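Long-range contacts in SufA protein (Escherichia coli, PDB 2D2A), which binds [2Fe-2S] and [4Fe-4S] clusters and passes them to target proteins such as ferredoxin and aconitase during oxidative stress and iron limitation: residues A[41-46]-A[98-103]; A[60-65]-A[81-86]. All blocks are in the same frame, centred on the assembly; numbering follows the deposited sequence.

Contact 1: residues A[41-46]-A[98-103]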
loop_
_atom_site.group_PDB
_atom_site.type_symbol
_atom_site.label_atom_id
_atom_site.label_comp_id
_atom_site.label_asym_id
_atom_site.label_seq_id
_atom_site.Cartn_x
_atom_site.Cartn_y
_atom_site.Cartn_z
ATOM N N LEU A 41 -3.269 -14.507 16.619
ATOM C CA LEU A 41 -3.226 -14.057 15.236
ATOM C C LEU A 41 -2.326 -14.853 14.448
ATOM O O LEU A 41 -1.505 -15.471 14.958
ATOM C CB LEU A 41 -2.831 -12.622 15.066
ATOM C CG LEU A 41 -3.246 -11.378 15.781
ATOM C CD1 LEU A 41 -3.429 -10.148 14.823
ATOM C CD2 LEU A 41 -4.350 -11.446 16.903
ATOM N N THR A 42 -2.477 -14.775 13.142
ATOM C CA THR A 42 -1.634 -15.524 12.170
ATOM C C THR A 42 -0.858 -14.784 11.011
ATOM O O THR A 42 -1.129 -13.903 10.420
ATOM C CB THR A 42 -2.422 -16.831 11.586
ATOM O OG1 THR A 42 -3.490 -16.408 10.731
ATOM C CG2 THR A 42 -3.204 -17.560 12.725
ATOM N N LEU A 43 0.107 -15.421 10.562
ATOM C CA LEU A 43 0.846 -14.988 9.439
ATOM C C LEU A 43 0.703 -16.035 8.354
ATOM O O LEU A 43 0.936 -17.231 8.609
ATOM C CB LEU A 43 2.367 -14.995 9.923
ATOM C CG LEU A 43 3.032 -13.963 10.905
ATOM C CD1 LEU A 43 4.569 -14.000 10.823
ATOM C CD2 LEU A 43 2.692 -12.635 10.635
ATOM N N THR A 44 0.400 -15.604 7.152
ATOM C CA THR A 44 0.462 -16.561 6.074
ATOM C C THR A 44 1.945 -16.887 5.827
ATOM O O THR A 44 2.835 -16.111 6.090
ATOM C CB THR A 44 -0.102 -15.975 4.817
ATOM O OG1 THR A 44 0.641 -14.815 4.411
ATOM C CG2 THR A 44 -1.520 -15.572 5.068
ATOM N N PRO A 45 2.217 -18.036 5.270
ATOM C CA PRO A 45 3.648 -18.349 4.875
ATOM C C PRO A 45 4.363 -17.194 4.096
ATOM O O PRO A 45 5.513 -16.901 4.250
ATOM C CB PRO A 45 3.505 -19.551 3.850
ATOM C CG PRO A 45 2.076 -20.150 4.267
ATOM C CD PRO A 45 1.214 -18.992 4.758
ATOM N N ALA A 46 3.599 -16.523 3.224
ATOM C CA ALA A 46 4.166 -15.469 2.428
ATOM C C ALA A 46 4.647 -14.280 3.406
ATOM O O ALA A 46 5.736 -13.728 3.204
ATOM C CB ALA A 46 3.238 -14.982 1.378
ATOM N N ALA A 98 9.175 -16.492 11.983
ATOM C CA ALA A 98 8.756 -15.086 12.009
ATOM C C ALA A 98 7.948 -14.699 13.237
ATOM O O ALA A 98 6.937 -15.310 13.482
ATOM C CB ALA A 98 8.078 -14.689 10.680
ATOM N N LYS A 99 8.434 -13.745 14.050
ATOM C CA LYS A 99 7.651 -13.047 15.133
ATOM C C LYS A 99 6.658 -11.811 14.881
ATOM O O LYS A 99 6.767 -10.994 14.094
ATOM C CB LYS A 99 8.518 -12.722 16.255
ATOM C CG LYS A 99 9.559 -13.838 16.526
ATOM C CD LYS A 99 10.436 -13.588 17.751
ATOM C CE LYS A 99 11.839 -14.401 17.957
ATOM N NZ LYS A 99 12.342 -14.029 19.337
ATOM N N LEU A 100 5.496 -11.898 15.483
ATOM C CA LEU A 100 4.418 -10.974 15.257
ATOM C C LEU A 100 3.977 -10.621 16.688
ATOM O O LEU A 100 3.528 -11.441 17.477
ATOM C CB LEU A 100 3.355 -11.641 14.474
ATOM C CG LEU A 100 2.132 -10.820 14.577
ATOM C CD1 LEU A 100 2.404 -9.567 13.914
ATOM C CD2 LEU A 100 0.886 -11.492 13.923
ATOM N N PHE A 101 4.294 -9.455 17.086
ATOM C CA PHE A 101 4.018 -9.020 18.441
ATOM C C PHE A 101 2.845 -8.166 18.304
ATOM O O PHE A 101 2.720 -7.389 17.354
ATOM C CB PHE A 101 5.168 -8.146 18.992
ATOM C CG PHE A 101 6.424 -8.946 19.347
ATOM C CD1 PHE A 101 7.407 -9.095 18.404
ATOM C CD2 PHE A 101 6.589 -9.504 20.631
ATOM C CE1 PHE A 101 8.525 -9.853 18.629
ATOM C CE2 PHE A 101 7.600 -10.336 20.906
ATOM C CZ PHE A 101 8.658 -10.492 19.903
ATOM N N VAL A 102 1.904 -8.394 19.188
ATOM C CA VAL A 102 0.673 -7.586 19.163
ATOM C C VAL A 102 0.352 -7.000 20.520
ATOM O O VAL A 102 0.241 -7.705 21.444
ATOM C CB VAL A 102 -0.538 -8.403 18.835
ATOM C CG1 VAL A 102 -1.766 -7.426 18.728
ATOM C CG2 VAL A 102 -0.350 -9.121 17.612
ATOM N N PRO A 103 0.195 -5.698 20.668
ATOM C CA PRO A 103 -0.190 -5.171 21.996
ATOM C C PRO A 103 -1.532 -5.661 22.573
ATOM O O PRO A 103 -2.526 -5.463 21.849
ATOM C CB PRO A 103 -0.198 -3.661 21.789
ATOM C CG PRO A 103 -0.151 -3.360 20.290
ATOM C CD PRO A 103 0.335 -4.636 19.626
#
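Leu41 and Leu43 pack onto Ala98, Leu100 and Val102, and the five side chains form part of the hydrophobic core of the HesB/IscA fold. The core here lies between two sheets. Within this chain, strand 42-43 is an outer strand of one, beside strand 114-120. Strand 98-103 is an inner strand of the other, between strands 63-71 and 90-95. The backbones stay well apart, with the CA atoms of Leu43 and Leu100 7.9 Å from each other, and apolar side chains fill the space between.

The shapes interlock as bumps in hollows. Leu43 spreads its two methyls over two neighbours. CD1 settles on the low spot made by Ala98, 3.6 Å from its CB. CD2 lies against the flank of Leu100, 3.9 Å from its CD2, and these two side chains run antiparallel alongside one another. Leu100 in turn extends CD2 between Leu41 and Leu43, so its tip also meets CB of Leu41 at 4.0 Å. With CG anti to the backbone N (chi1 165°) and chi2 at 66°, this methyl ends on the side of strand 42-43. Cutting Leu43 back to an alanine is likely to leave a gap over Ala98 and to strip Leu100 of a neighbour on one side.

Ile51 of helix 45-57 packs on both Leu43 and Ala98 and closes the layer at this end. The helix begins right after Thr44, its N-cap, with OG1 hydrogen-bonded to the backbone N of Ala47 and to OD1 of Asp116.

At the other end the side chain of Leu41 lies roughly perpendicular to that of Val102. The branch point of the leucine meets one valine methyl, with CG of Leu41 4.1 Å from CG2 of Val102.

Contact 2: residues A[60-65]-A[81-86]; sequences GMVGVR and DSVSEP
Val83 sits at the tight centre of this contact, facing both Val62 and Gly63. Val62 N gives a hydrogen bond to Val83 O at 3.0 Å. Val83 N bonds back to Gly63 O at 2.9 Å. Gly63 has no side chain, and CG1 of Val83 packs against its backbone. On the same face CB of Val83 meets CB of Arg65, and Phe101 of strand 98-103 covers Val83. Further along, Arg65 and Asp81 exchange two backbone hydrogen bonds. Met61 is buried too. Its CG is anti to the backbone N (chi1 -165°), and the extended chain packs on Leu54 of helix 45-57 with SD beside Ser82 OG. Leu122 of the second subunit covers Val64 and Ser82.

The solvent side is looser. Asp81 turns its carboxylate away from Arg65, whose guanidinium group leads off to a salt bridge with Asp90. Ser84 sits beside Gly60 at the exposed end. Val62 and Gly63 are thus paired against the single residue Val83, which makes a classic bulge at the open end of an antiparallel beta hairpin.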
loop_
_atom_site.group_PDB
_atom_site.type_symbol
_atom_site.label_atom_id
_atom_site.label_comp_id
_atom_site.label_asym_id
_atom_site.label_seq_id
_atom_site.Cartn_x
_atom_site.Cartn_y
_atom_site.Cartn_z
ATOM N N GLY A 60 19.440 -6.226 14.803
ATOM C CA GLY A 60 18.526 -5.663 15.813
ATOM C C GLY A 60 17.001 -5.777 15.560
ATOM O O GLY A 60 16.276 -5.804 16.523
ATOM N N MET A 61 16.481 -6.017 14.367
ATOM C CA MET A 61 15.088 -6.283 14.103
ATOM C C MET A 61 14.686 -7.697 14.586
ATOM O O MET A 61 15.331 -8.653 14.208
ATOM C CB MET A 61 14.830 -6.101 12.620
ATOM C CG MET A 61 13.332 -6.003 12.363
ATOM S SD MET A 61 13.053 -6.001 10.655
ATOM C CE MET A 61 11.388 -6.680 10.610
ATOM N N VAL A 62 13.748 -7.775 15.520
ATOM C CA VAL A 62 13.295 -9.113 16.016
ATOM C C VAL A 62 12.075 -9.624 15.328
ATOM O O VAL A 62 11.831 -10.812 15.289
ATOM C CB VAL A 62 13.155 -9.325 17.564
ATOM C CG1 VAL A 62 14.597 -9.062 18.213
ATOM C CG2 VAL A 62 12.165 -8.342 18.124
ATOM N N GLY A 63 11.318 -8.743 14.759
ATOM C CA GLY A 63 9.989 -9.114 14.269
ATOM C C GLY A 63 9.197 -7.882 13.838
ATOM O O GLY A 63 9.741 -6.866 13.633
ATOM N N VAL A 64 7.952 -8.080 13.505
ATOM C CA VAL A 64 7.006 -6.944 13.248
ATOM C C VAL A 64 5.907 -6.899 14.374
ATOM O O VAL A 64 5.743 -7.770 15.283
ATOM C CB VAL A 64 6.397 -7.169 11.963
ATOM C CG1 VAL A 64 7.451 -7.415 10.983
ATOM C CG2 VAL A 64 5.437 -8.306 11.992
ATOM N N ARG A 65 5.300 -5.781 14.480
ATOM C CA ARG A 65 4.308 -5.517 15.559
ATOM C C ARG A 65 3.057 -4.874 14.907
ATOM O O ARG A 65 3.205 -3.884 14.180
ATOM C CB ARG A 65 4.974 -4.643 16.629
ATOM C CG ARG A 65 3.929 -3.910 17.649
ATOM C CD ARG A 65 4.731 -3.272 18.674
ATOM N NE ARG A 65 4.234 -3.150 20.016
ATOM C CZ ARG A 65 3.596 -2.140 20.487
ATOM N NH1 ARG A 65 3.235 -1.160 19.639
ATOM N NH2 ARG A 65 3.232 -2.210 21.790
ATOM N N ASP A 81 4.693 -2.661 12.011
ATOM C CA ASP A 81 5.959 -1.976 12.179
ATOM C C ASP A 81 6.937 -2.947 12.555
ATOM O O ASP A 81 6.684 -3.993 13.154
ATOM C CB ASP A 81 6.002 -0.706 13.103
ATOM C CG ASP A 81 6.521 0.592 12.280
ATOM O OD1 ASP A 81 7.653 0.502 11.354
ATOM O OD2 ASP A 81 5.806 1.669 12.498
ATOM N N SER A 82 8.149 -2.616 12.114
ATOM C CA SER A 82 9.426 -3.316 12.487
ATOM C C SER A 82 9.562 -3.162 13.958
ATOM O O SER A 82 9.191 -1.986 14.489
ATOM C CB SER A 82 10.406 -2.506 11.833
ATOM O OG SER A 82 11.429 -3.291 11.731
ATOM N N VAL A 83 9.974 -4.198 14.706
ATOM C CA VAL A 83 10.186 -3.997 16.156
ATOM C C VAL A 83 11.477 -4.498 16.551
ATOM O O VAL A 83 11.946 -5.475 15.963
ATOM C CB VAL A 83 8.968 -4.672 17.073
ATOM C CG1 VAL A 83 8.932 -6.143 16.973
ATOM C CG2 VAL A 83 9.072 -4.520 18.452
ATOM N N SER A 84 12.119 -3.901 17.564
ATOM C CA SER A 84 13.418 -4.558 18.175
ATOM C C SER A 84 13.265 -4.964 19.621
ATOM O O SER A 84 13.651 -5.969 19.943
ATOM C CB SER A 84 14.595 -3.613 18.178
ATOM O OG SER A 84 14.602 -3.002 16.993
ATOM N N GLU A 85 12.583 -4.161 20.413
ATOM C CA GLU A 85 12.421 -4.197 21.876
ATOM C C GLU A 85 10.853 -4.256 22.029
ATOM O O GLU A 85 10.144 -3.229 21.971
ATOM C CB GLU A 85 13.070 -2.853 22.523
ATOM C CG GLU A 85 12.606 -2.273 23.949
ATOM C CD GLU A 85 11.675 -0.929 24.004
ATOM O OE1 GLU A 85 11.712 -0.458 25.175
ATOM O OE2 GLU A 85 10.826 -0.411 23.042
ATOM N N PRO A 86 10.295 -5.439 22.168
ATOM C CA PRO A 86 8.874 -5.571 22.540
ATOM C C PRO A 86 8.488 -4.928 23.769
ATOM O O PRO A 86 9.150 -5.177 24.649
ATOM C CB PRO A 86 8.714 -7.027 22.883
ATOM C CG PRO A 86 9.955 -7.622 22.677
ATOM C CD PRO A 86 10.958 -6.752 21.952
#

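From the N terminus, the chain first lays down 41-46 and enters helix 45-57. It then runs through 60-65 into strand 63-71, turns, and returns along strand 75-83 to 81-86. Contact 2 closes this short hairpin loop. The chain goes on through strand 90-95 to 98-103, where contact 1 closes a longer loop that holds the whole of contact 2. The loops therefore nest and do not cross. Strand 98-103 also lies beside strand 63-71, and Val64 probably hydrogen-bonds to the backbones of Lys99 and Phe101. Contact 2 thus builds what is, within this chain, an edge of the four-stranded sheet, while contact 1 joins that sheet to the three-stranded one.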